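Local atomic coordinates of glycosyl hydrolase family 2, TIM barrel domain protein (Parabacteroides merdae ATCC 43184, PDB entry 6DXU), a protein that probably hydrolyses terminal beta-D-glucuronic acid residues from glucuronide conjugates, as a gut bacterial beta-glucuronidase of glycoside hydrolase family 2. Residues E205-E210 with V224-Y229; V239-Y244 with Q265-M270; L285-L290 with E302-F307. One frame throughout, in Å; residues are numbered along the deposited sequence.

Contact 1. Residues E205-E210 with V224-Y229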
loop_
_atom_site.group_PDB
_atom_site.type_symbol
_atom_site.label_atom_id
_atom_site.label_comp_id
_atom_site.label_asym_id
_atom_site.label_seq_id
_atom_site.Cartn_x
_atom_site.Cartn_y
_atom_site.Cartn_z
ATOM N N GLU D 205 -31.330 -8.501 8.269
ATOM C CA GLU D 205 -30.415 -8.005 7.249
ATOM C C GLU D 205 -30.874 -8.375 5.845
ATOM O O GLU D 205 -30.733 -7.575 4.912
ATOM C CB GLU D 205 -29.009 -8.560 7.506
ATOM C CG GLU D 205 -27.975 -8.131 6.486
ATOM C CD GLU D 205 -26.559 -8.508 6.889
ATOM O OE1 GLU D 205 -26.394 -9.396 7.753
ATOM O OE2 GLU D 205 -25.607 -7.929 6.320
ATOM N N GLN D 206 -31.410 -9.582 5.676
ATOM C CA GLN D 206 -31.926 -10.061 4.400
ATOM C C GLN D 206 -33.179 -10.878 4.679
ATOM O O GLN D 206 -33.227 -11.618 5.666
ATOM C CB GLN D 206 -30.929 -10.995 3.680
ATOM C CG GLN D 206 -29.529 -10.474 3.344
ATOM C CD GLN D 206 -29.509 -9.544 2.161
ATOM O OE1 GLN D 206 -30.495 -9.448 1.419
ATOM N NE2 GLN D 206 -28.374 -8.873 1.946
ATOM N N ILE D 207 -34.187 -10.745 3.820
ATOM C CA ILE D 207 -35.356 -11.629 3.824
ATOM C C ILE D 207 -35.512 -12.173 2.417
ATOM O O ILE D 207 -35.765 -11.406 1.481
ATOM C CB ILE D 207 -36.643 -10.907 4.258
ATOM C CG1 ILE D 207 -36.493 -10.366 5.681
ATOM C CG2 ILE D 207 -37.850 -11.876 4.173
ATOM C CD1 ILE D 207 -37.583 -9.400 6.079
ATOM N N HIS D 208 -35.375 -13.483 2.259
ATOM C CA HIS D 208 -35.516 -14.117 0.951
ATOM C C HIS D 208 -36.717 -15.049 0.959
ATOM O O HIS D 208 -36.793 -15.961 1.786
ATOM C CB HIS D 208 -34.243 -14.864 0.561
ATOM C CG HIS D 208 -33.195 -13.966 -0.015
ATOM N ND1 HIS D 208 -31.856 -14.077 0.291
ATOM C CD2 HIS D 208 -33.302 -12.920 -0.869
ATOM C CE1 HIS D 208 -31.181 -13.142 -0.357
ATOM N NE2 HIS D 208 -32.035 -12.430 -1.072
ATOM N N LEU D 209 -37.650 -14.809 0.047
ATOM C CA LEU D 209 -38.869 -15.601 -0.082
ATOM C C LEU D 209 -38.728 -16.448 -1.339
ATOM O O LEU D 209 -38.833 -15.930 -2.450
ATOM C CB LEU D 209 -40.095 -14.699 -0.164
ATOM C CG LEU D 209 -40.187 -13.667 0.959
ATOM C CD1 LEU D 209 -41.409 -12.787 0.776
ATOM C CD2 LEU D 209 -40.216 -14.358 2.313
ATOM N N GLU D 210 -38.458 -17.739 -1.170
ATOM C CA GLU D 210 -38.340 -18.654 -2.301
ATOM C C GLU D 210 -39.709 -19.249 -2.567
ATOM O O GLU D 210 -40.214 -20.013 -1.748
ATOM C CB GLU D 210 -37.350 -19.780 -2.040
ATOM C CG GLU D 210 -35.906 -19.475 -2.232
ATOM C CD GLU D 210 -35.075 -20.726 -2.004
ATOM O OE1 GLU D 210 -34.872 -21.079 -0.832
ATOM O OE2 GLU D 210 -34.663 -21.377 -2.990
ATOM N N VAL D 224 -39.166 -19.341 3.670
ATOM C CA VAL D 224 -38.852 -18.030 4.216
ATOM C C VAL D 224 -37.473 -18.137 4.847
ATOM O O VAL D 224 -37.305 -18.816 5.869
ATOM C CB VAL D 224 -39.889 -17.568 5.243
ATOM C CG1 VAL D 224 -39.491 -16.221 5.819
ATOM C CG2 VAL D 224 -41.308 -17.502 4.619
ATOM N N LYS D 225 -36.486 -17.486 4.239
ATOM C CA LYS D 225 -35.125 -17.496 4.757
ATOM C C LYS D 225 -34.713 -16.078 5.120
ATOM O O LYS D 225 -35.102 -15.104 4.465
ATOM C CB LYS D 225 -34.135 -18.092 3.743
ATOM C CG LYS D 225 -34.360 -19.568 3.454
ATOM C CD LYS D 225 -33.511 -20.048 2.282
ATOM C CE LYS D 225 -33.722 -21.538 2.016
ATOM N NZ LYS D 225 -33.016 -21.972 0.778
ATOM N N THR D 226 -33.921 -15.960 6.174
ATOM C CA THR D 226 -33.534 -14.643 6.637
ATOM C C THR D 226 -32.107 -14.681 7.163
ATOM O O THR D 226 -31.583 -15.737 7.523
ATOM C CB THR D 226 -34.494 -14.130 7.714
ATOM O OG1 THR D 226 -34.227 -12.744 7.959
ATOM C CG2 THR D 226 -34.327 -14.909 9.000
ATOM N N SER D 227 -31.476 -13.513 7.140
ATOM C CA SER D 227 -30.206 -13.260 7.811
ATOM C C SER D 227 -30.446 -12.191 8.865
ATOM O O SER D 227 -31.014 -11.138 8.558
ATOM C CB SER D 227 -29.136 -12.786 6.820
ATOM O OG SER D 227 -28.854 -13.789 5.858
ATOM N N PHE D 228 -30.042 -12.459 10.099
ATOM C CA PHE D 228 -30.259 -11.502 11.177
ATOM C C PHE D 228 -29.131 -10.491 11.256
ATOM O O PHE D 228 -27.970 -10.803 10.983
ATOM C CB PHE D 228 -30.378 -12.216 12.523
ATOM C CG PHE D 228 -31.685 -12.923 12.701
ATOM C CD1 PHE D 228 -32.785 -12.248 13.207
ATOM C CD2 PHE D 228 -31.817 -14.260 12.345
ATOM C CE1 PHE D 228 -33.993 -12.891 13.359
ATOM C CE2 PHE D 228 -33.022 -14.910 12.501
ATOM C CZ PHE D 228 -34.113 -14.220 13.005
ATOM N N TYR D 229 -29.485 -9.273 11.657
ATOM C CA TYR D 229 -28.515 -8.255 12.031
ATOM C C TYR D 229 -28.585 -8.128 13.545
ATOM O O TYR D 229 -29.621 -7.742 14.092
ATOM C CB TYR D 229 -28.799 -6.927 11.327
ATOM C CG TYR D 229 -27.680 -5.931 11.515
ATOM C CD1 TYR D 229 -26.364 -6.276 11.213
ATOM C CD2 TYR D 229 -27.930 -4.657 11.997
ATOM C CE1 TYR D 229 -25.322 -5.367 11.389
ATOM C CE2 TYR D 229 -26.902 -3.739 12.166
ATOM C CZ TYR D 229 -25.598 -4.101 11.864
ATOM O OH TYR D 229 -24.568 -3.196 12.043
HETATM O O HOH W 1 -26.039 -11.575 9.081
#
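Lys225 and Glu210 tie the two strands by a salt bridge on the face that also carries His208. The lysine chain starts with CG beside its backbone N (chi1 -66°) and then runs fully extended. Its CB lies 3.9 Å from His208 O. CD and CE pass alongside the glutamate carboxylate. NZ ends 2.6 Å from Glu210 OE1, on the syn side and 26° out of the carboxylate plane.

The backbones run antiparallel. His208 N and Lys225 N each bond to the other residue's carbonyl oxygen, both nearly straight. Two carbonyls take more than one donor. Ser227 O accepts Glu205 N at 2.7 Å and Gln206 N at 3.3 Å. Glu205 and Gln206 thus both face Ser227, which makes a classic beta bulge. Gln206 O accepts Ser227 N and also Thr226 OG1, the latter at 2.7 Å. The threonine hydroxyl swings anti to its own backbone N (chi1 -169°), which brings it back onto the neighbouring strand. A water donates to Glu205 OE1 and Phe228 O and bridges the bulged end.

On the buried face Leu209 and Val224 lie side by side. Leu209 CD2 sits 4.0 Å from Val224 CG1 and equally near CG2. This face packs on Cys288 and Leu290 of the other sheet. On the other face, His208 NE2 bonds to Val414 O and Ser227 OG to Asp264 OD1. The arrangement is a bulged beta hairpin at the edge of a sheet in the immunoglobulin-like beta-sandwich domain of glycoside hydrolase family 2.

Contact 2. Residues V239-Y244 with Q265-M270. With BCN (bicine), chain M.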
loop_
_atom_site.group_PDB
_atom_site.type_symbol
_atom_site.label_atom_id
_atom_site.label_comp_id
_atom_site.label_asym_id
_atom_site.label_seq_id
_atom_site.Cartn_x
_atom_site.Cartn_y
_atom_site.Cartn_z
ATOM N N VAL D 239 -39.585 -15.304 17.072
ATOM C CA VAL D 239 -39.799 -14.840 15.707
ATOM C C VAL D 239 -41.123 -15.405 15.206
ATOM O O VAL D 239 -41.336 -16.623 15.242
ATOM C CB VAL D 239 -38.641 -15.249 14.781
ATOM C CG1 VAL D 239 -38.941 -14.829 13.350
ATOM C CG2 VAL D 239 -37.348 -14.603 15.266
ATOM N N THR D 240 -42.008 -14.519 14.754
ATOM C CA THR D 240 -43.289 -14.903 14.161
ATOM C C THR D 240 -43.241 -14.689 12.654
ATOM O O THR D 240 -42.780 -13.644 12.186
ATOM C CB THR D 240 -44.439 -14.104 14.770
ATOM O OG1 THR D 240 -44.469 -14.321 16.186
ATOM C CG2 THR D 240 -45.797 -14.535 14.157
ATOM N N VAL D 241 -43.673 -15.697 11.903
ATOM C CA VAL D 241 -43.810 -15.621 10.454
ATOM C C VAL D 241 -45.297 -15.745 10.148
ATOM O O VAL D 241 -45.929 -16.735 10.538
ATOM C CB VAL D 241 -43.020 -16.733 9.749
ATOM C CG1 VAL D 241 -43.143 -16.601 8.233
ATOM C CG2 VAL D 241 -41.560 -16.721 10.184
ATOM N N SER D 242 -45.862 -14.743 9.477
ATOM C CA SER D 242 -47.260 -14.781 9.063
ATOM C C SER D 242 -47.354 -14.448 7.585
ATOM O O SER D 242 -46.647 -13.559 7.095
ATOM C CB SER D 242 -48.112 -13.805 9.876
ATOM O OG SER D 242 -48.063 -14.128 11.258
ATOM N N VAL D 243 -48.236 -15.151 6.877
ATOM C CA VAL D 243 -48.449 -14.933 5.451
ATOM C C VAL D 243 -49.905 -14.550 5.214
ATOM O O VAL D 243 -50.819 -15.235 5.685
ATOM C CB VAL D 243 -48.061 -16.174 4.633
ATOM C CG1 VAL D 243 -48.369 -15.956 3.166
ATOM C CG2 VAL D 243 -46.589 -16.469 4.838
ATOM N N TYR D 244 -50.117 -13.460 4.490
ATOM C CA TYR D 244 -51.452 -12.981 4.171
ATOM C C TYR D 244 -51.676 -13.096 2.674
ATOM O O TYR D 244 -50.745 -12.949 1.874
ATOM C CB TYR D 244 -51.654 -11.534 4.607
ATOM C CG TYR D 244 -51.432 -11.280 6.077
ATOM C CD1 TYR D 244 -52.503 -11.255 6.969
ATOM C CD2 TYR D 244 -50.158 -11.041 6.574
ATOM C CE1 TYR D 244 -52.304 -11.006 8.315
ATOM C CE2 TYR D 244 -49.950 -10.784 7.909
ATOM C CZ TYR D 244 -51.018 -10.768 8.779
ATOM O OH TYR D 244 -50.789 -10.519 10.113
ATOM N N GLN D 265 -31.076 -18.072 9.129
ATOM C CA GLN D 265 -32.055 -18.998 9.687
ATOM C C GLN D 265 -33.151 -19.243 8.666
ATOM O O GLN D 265 -33.646 -18.297 8.042
ATOM C CB GLN D 265 -32.680 -18.491 10.993
ATOM C CG GLN D 265 -31.702 -18.295 12.154
ATOM C CD GLN D 265 -31.223 -19.604 12.772
ATOM O OE1 GLN D 265 -31.523 -20.692 12.277
ATOM N NE2 GLN D 265 -30.441 -19.496 13.845
ATOM N N LEU D 266 -33.512 -20.513 8.484
ATOM C CA LEU D 266 -34.730 -20.865 7.759
ATOM C C LEU D 266 -35.898 -20.783 8.732
ATOM O O LEU D 266 -35.920 -21.497 9.740
ATOM C CB LEU D 266 -34.610 -22.259 7.150
ATOM C CG LEU D 266 -35.857 -22.881 6.511
ATOM C CD1 LEU D 266 -36.366 -22.065 5.332
ATOM C CD2 LEU D 266 -35.540 -24.295 6.085
ATOM N N LEU D 267 -36.844 -19.889 8.459
ATOM C CA LEU D 267 -37.908 -19.607 9.411
ATOM C C LEU D 267 -39.160 -20.422 9.158
ATOM O O LEU D 267 -39.868 -20.762 10.113
ATOM C CB LEU D 267 -38.284 -18.122 9.376
ATOM C CG LEU D 267 -37.174 -17.114 9.705
ATOM C CD1 LEU D 267 -37.730 -15.719 9.665
ATOM C CD2 LEU D 267 -36.570 -17.392 11.075
ATOM N N ALA D 268 -39.451 -20.746 7.902
ATOM C CA ALA D 268 -40.703 -21.422 7.605
ATOM C C ALA D 268 -40.618 -22.066 6.232
ATOM O O ALA D 268 -39.931 -21.572 5.329
ATOM C CB ALA D 268 -41.891 -20.453 7.672
ATOM N N LYS D 269 -41.314 -23.186 6.096
ATOM C CA LYS D 269 -41.515 -23.821 4.805
ATOM C C LYS D 269 -42.976 -24.208 4.776
ATOM O O LYS D 269 -43.455 -24.858 5.709
ATOM C CB LYS D 269 -40.623 -25.052 4.624
ATOM C CG LYS D 269 -40.872 -25.814 3.329
ATOM N N MET D 270 -43.689 -23.785 3.739
ATOM C CA MET D 270 -45.126 -23.985 3.755
ATOM C C MET D 270 -45.631 -24.242 2.348
ATOM O O MET D 270 -45.026 -23.828 1.352
ATOM C CB MET D 270 -45.868 -22.799 4.337
ATOM C CG MET D 270 -45.902 -21.638 3.417
ATOM S SD MET D 270 -46.472 -20.251 4.340
ATOM C CE MET D 270 -48.003 -19.874 3.491
HETATM N N1 BCN M . -50.465 -23.741 4.897
HETATM C C1 BCN M . -49.061 -24.105 4.834
HETATM C C2 BCN M . -48.709 -25.437 5.497
HETATM O O21 BCN M . -49.534 -26.026 6.241
HETATM O O22 BCN M . -47.568 -25.942 5.286
HETATM C C3 BCN M . -50.672 -22.673 3.918
HETATM C C4 BCN M . -52.158 -22.465 3.600
HETATM O O4 BCN M . -52.613 -23.486 2.750
HETATM C C5 BCN M . -50.696 -23.160 6.212
HETATM C C6 BCN M . -51.935 -23.749 6.881
HETATM O O6 BCN M . -52.265 -22.926 7.969
#
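Val241 and Leu267 meet in the core of an immunoglobulin-like beta sandwich, where strands 237-244 and 263-273 face each other from opposite sheets. The short segments cross at -33°, with axes 7.7 Å apart at closest approach. Between these two segments the contact is apolar.

Val239, Val241 and Val243 share one conformation. In each, CG1 is anti to the backbone N and CG2 lies beside it (chi1 near 180°). As alternate residues of the strand, all three point toward the opposite sheet, and this rotamer sets which methyl meets which partner. Val239 meets Leu267 at about a right angle, its CG1 lying near both leucine methyls. Val241 divides its two methyls between neighbours: CG2 rests 3.7 Å from Leu267 CB and also near CD1, while CG1 reaches Ala268 CB at 4.1 Å. Both partners can serve one valine because Leu267 and Ala268 form a classic beta bulge opposite Val224. The bulge turns two successive side chains inward. Leu267 CD1 touches both Val239 CG1 and Val241 CG2, 4.0 Å from each.

At the other end Met270 and Val243 reach toward each other tip to tip. Met270 CG lies between the backbone N and the carbonyl carbon (chi1 74°). The chain then runs extended to SD and bends at the last torsion, which carries CE across the end of Val243. Phe252 of strand 250-259 also packs on Met270. A bound bicine lies against the same methionine and is hydrogen-bonded to Lys271 O. Bicine C1 is 3.5 Å from Met270 CB. On the protein side, Met270 SD lies 3.8 Å from Val243 CG2, and its CE touches Val243 CB at 3.9 Å.

Contact 3. Residues L285-L290 with E302-F307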
loop_
_atom_site.group_PDB
_atom_site.type_symbol
_atom_site.label_atom_id
_atom_site.label_comp_id
_atom_site.label_asym_id
_atom_site.label_seq_id
_atom_site.Cartn_x
_atom_site.Cartn_y
_atom_site.Cartn_z
ATOM N N LEU D 285 -50.505 -10.188 -5.080
ATOM C CA LEU D 285 -49.335 -10.480 -4.270
ATOM C C LEU D 285 -49.748 -11.015 -2.906
ATOM O O LEU D 285 -50.748 -10.589 -2.325
ATOM C CB LEU D 285 -48.486 -9.210 -4.078
ATOM C CG LEU D 285 -48.088 -8.534 -5.390
ATOM C CD1 LEU D 285 -47.737 -7.067 -5.179
ATOM C CD2 LEU D 285 -46.904 -9.296 -5.907
ATOM N N TYR D 286 -48.935 -11.916 -2.386
ATOM C CA TYR D 286 -48.999 -12.317 -0.993
ATOM C C TYR D 286 -48.061 -11.440 -0.172
ATOM O O TYR D 286 -47.123 -10.832 -0.695
ATOM C CB TYR D 286 -48.597 -13.780 -0.833
ATOM C CG TYR D 286 -49.646 -14.778 -1.276
ATOM C CD1 TYR D 286 -50.409 -15.463 -0.342
ATOM C CD2 TYR D 286 -49.886 -15.014 -2.623
ATOM C CE1 TYR D 286 -51.379 -16.374 -0.735
ATOM C CE2 TYR D 286 -50.853 -15.921 -3.032
ATOM C CZ TYR D 286 -51.594 -16.601 -2.078
ATOM O OH TYR D 286 -52.557 -17.506 -2.460
ATOM N N THR D 287 -48.297 -11.403 1.134
ATOM C CA THR D 287 -47.450 -10.620 2.020
ATOM C C THR D 287 -46.898 -11.517 3.114
ATOM O O THR D 287 -47.657 -12.218 3.785
ATOM C CB THR D 287 -48.219 -9.463 2.654
ATOM O OG1 THR D 287 -48.790 -8.648 1.624
ATOM C CG2 THR D 287 -47.260 -8.613 3.484
ATOM N N CYS D 288 -45.589 -11.481 3.316
ATOM C CA CYS D 288 -44.980 -12.193 4.424
ATOM C C CYS D 288 -44.604 -11.158 5.477
ATOM O O CYS D 288 -43.884 -10.197 5.181
ATOM C CB CYS D 288 -43.772 -13.006 3.952
ATOM S SG CYS D 288 -42.923 -13.926 5.280
ATOM N N GLU D 289 -45.116 -11.335 6.690
ATOM C CA GLU D 289 -44.896 -10.407 7.792
ATOM C C GLU D 289 -44.041 -11.110 8.839
ATOM O O GLU D 289 -44.428 -12.162 9.346
ATOM C CB GLU D 289 -46.235 -9.954 8.376
ATOM C CG GLU D 289 -46.158 -9.077 9.611
ATOM C CD GLU D 289 -47.543 -8.743 10.153
ATOM O OE1 GLU D 289 -48.249 -9.674 10.610
ATOM O OE2 GLU D 289 -47.924 -7.554 10.110
ATOM N N LEU D 290 -42.876 -10.534 9.156
ATOM C CA LEU D 290 -41.934 -11.140 10.092
ATOM C C LEU D 290 -41.801 -10.242 11.311
ATOM O O LEU D 290 -41.623 -9.025 11.171
ATOM C CB LEU D 290 -40.554 -11.343 9.454
ATOM C CG LEU D 290 -40.470 -12.213 8.204
ATOM C CD1 LEU D 290 -39.014 -12.499 7.826
ATOM C CD2 LEU D 290 -41.218 -13.495 8.424
ATOM N N GLU D 302 -42.397 -6.302 6.634
ATOM C CA GLU D 302 -43.107 -7.180 5.724
ATOM C C GLU D 302 -42.439 -7.148 4.361
ATOM O O GLU D 302 -41.698 -6.227 4.019
ATOM C CB GLU D 302 -44.594 -6.831 5.599
ATOM C CG GLU D 302 -44.895 -5.438 5.143
ATOM C CD GLU D 302 -46.396 -5.212 4.988
ATOM O OE1 GLU D 302 -47.120 -5.292 6.003
ATOM O OE2 GLU D 302 -46.853 -4.981 3.846
ATOM N N GLU D 303 -42.682 -8.211 3.611
ATOM C CA GLU D 303 -42.120 -8.401 2.289
ATOM C C GLU D 303 -43.171 -9.107 1.453
ATOM O O GLU D 303 -43.825 -10.038 1.926
ATOM C CB GLU D 303 -40.822 -9.218 2.358
ATOM C CG GLU D 303 -40.138 -9.397 1.021
ATOM C CD GLU D 303 -39.206 -8.243 0.683
ATOM O OE1 GLU D 303 -39.114 -7.283 1.486
ATOM O OE2 GLU D 303 -38.562 -8.301 -0.387
ATOM N N ARG D 304 -43.332 -8.661 0.217
ATOM C CA ARG D 304 -44.344 -9.187 -0.678
ATOM C C ARG D 304 -43.715 -10.151 -1.674
ATOM O O ARG D 304 -42.515 -10.109 -1.953
ATOM C CB ARG D 304 -45.046 -8.043 -1.411
ATOM C CG ARG D 304 -45.809 -7.103 -0.486
ATOM C CD ARG D 304 -46.580 -6.054 -1.271
ATOM N NE ARG D 304 -45.760 -5.429 -2.308
ATOM C CZ ARG D 304 -46.194 -4.467 -3.122
ATOM N NH1 ARG D 304 -47.440 -4.020 -3.015
ATOM N NH2 ARG D 304 -45.389 -3.955 -4.045
ATOM N N PHE D 305 -44.547 -11.035 -2.210
ATOM C CA PHE D 305 -44.098 -11.984 -3.217
ATOM C C PHE D 305 -45.315 -12.443 -4.005
ATOM O O PHE D 305 -46.456 -12.178 -3.624
ATOM C CB PHE D 305 -43.357 -13.167 -2.576
ATOM C CG PHE D 305 -44.267 -14.153 -1.878
ATOM C CD1 PHE D 305 -44.725 -13.898 -0.590
ATOM C CD2 PHE D 305 -44.657 -15.329 -2.505
ATOM C CE1 PHE D 305 -45.556 -14.801 0.067
ATOM C CE2 PHE D 305 -45.502 -16.234 -1.854
ATOM C CZ PHE D 305 -45.937 -15.967 -0.569
ATOM N N GLY D 306 -45.064 -13.140 -5.102
ATOM C CA GLY D 306 -46.147 -13.662 -5.915
ATOM C C GLY D 306 -45.814 -15.040 -6.442
ATOM O O GLY D 306 -44.647 -15.399 -6.606
ATOM N N PHE D 307 -46.871 -15.819 -6.707
ATOM C CA PHE D 307 -46.766 -17.139 -7.319
ATOM C C PHE D 307 -47.029 -17.004 -8.815
ATOM O O PHE D 307 -48.099 -16.530 -9.214
ATOM C CB PHE D 307 -47.787 -18.114 -6.709
ATOM C CG PHE D 307 -47.453 -18.577 -5.305
ATOM C CD1 PHE D 307 -46.410 -19.475 -5.080
ATOM C CD2 PHE D 307 -48.195 -18.124 -4.222
ATOM C CE1 PHE D 307 -46.105 -19.915 -3.799
ATOM C CE2 PHE D 307 -47.908 -18.560 -2.937
ATOM C CZ PHE D 307 -46.854 -19.452 -2.724
HETATM O O HOH W 2 -46.881 -5.520 8.940
#
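Cys288 N gives the shortest backbone bond of this pairing, 2.7 Å to Glu303 O and nearly straight. Glu303 N returns a bond to Cys288 O. Glu303, which starts on the face of Cys288 and Phe305, leads away to Asn418, whose ND2 bonds to its OE2. Tyr286 and Phe305 form the next such backbone pair, with Tyr286 N 2.8 Å from Phe305 O.

Tyr286, Phe305 and Phe307 make an aromatic cluster on the buried face. Phe305 CG stands between its backbone N and carbonyl carbon (chi1 75°), which brings the ring beneath Tyr286 CB. Tyr286 CB lies over the phenylalanine face, 3.7 Å from the ring centroid, as a CH-pi contact. The two rings are near parallel but slid apart and barely overlap. Phe307 instead turns its edge to the tyrosine face, with planes at 83° and centroids 5.3 Å apart. Tyr286 OH bonds to Val276 N, outside the pair.

The opposite face is more polar. Leu285 CD1 sits over the centre of the Arg304 guanidinium, 3.7 Å from CZ. Glu380 makes a salt bridge to Arg304 NH2. Replacing Arg304 with an alanine would probably leave Glu380 without this mate and take away the flat group that covers one side of Leu285 CD1. Thr287 CG2 touches the Glu302 carboxylate, 3.7 Å from OE2. A water donates to both Glu289 OE2 and Glu302 OE1 and so bridges two carboxylates that do not touch.

Strands 286-294 and 297-305 form an antiparallel beta hairpin at one edge of the second sheet of the immunoglobulin-like sandwich, with its aromatic cluster turned into the core.

The three contacts build one beta sandwich. Contact 1 lies within one sheet and contact 3 within the other; contact 2 packs one sheet on the other. Contacts 1 and 2 have centres 10 Å apart and share a sheet: Val224 O is 2.8 Å from Leu267 N. Contacts 2 and 3 join in the second sheet, where Ser242 O is 2.7 Å from Glu289 N. Contacts 1 and 3 meet across the core, with Leu209 CD1 3.6 Å from Glu303 CG. One bicine touches Met270 in contact 2 and lies about 8 Å from the Tyr286 side chain and about 10 Å from that of Val224.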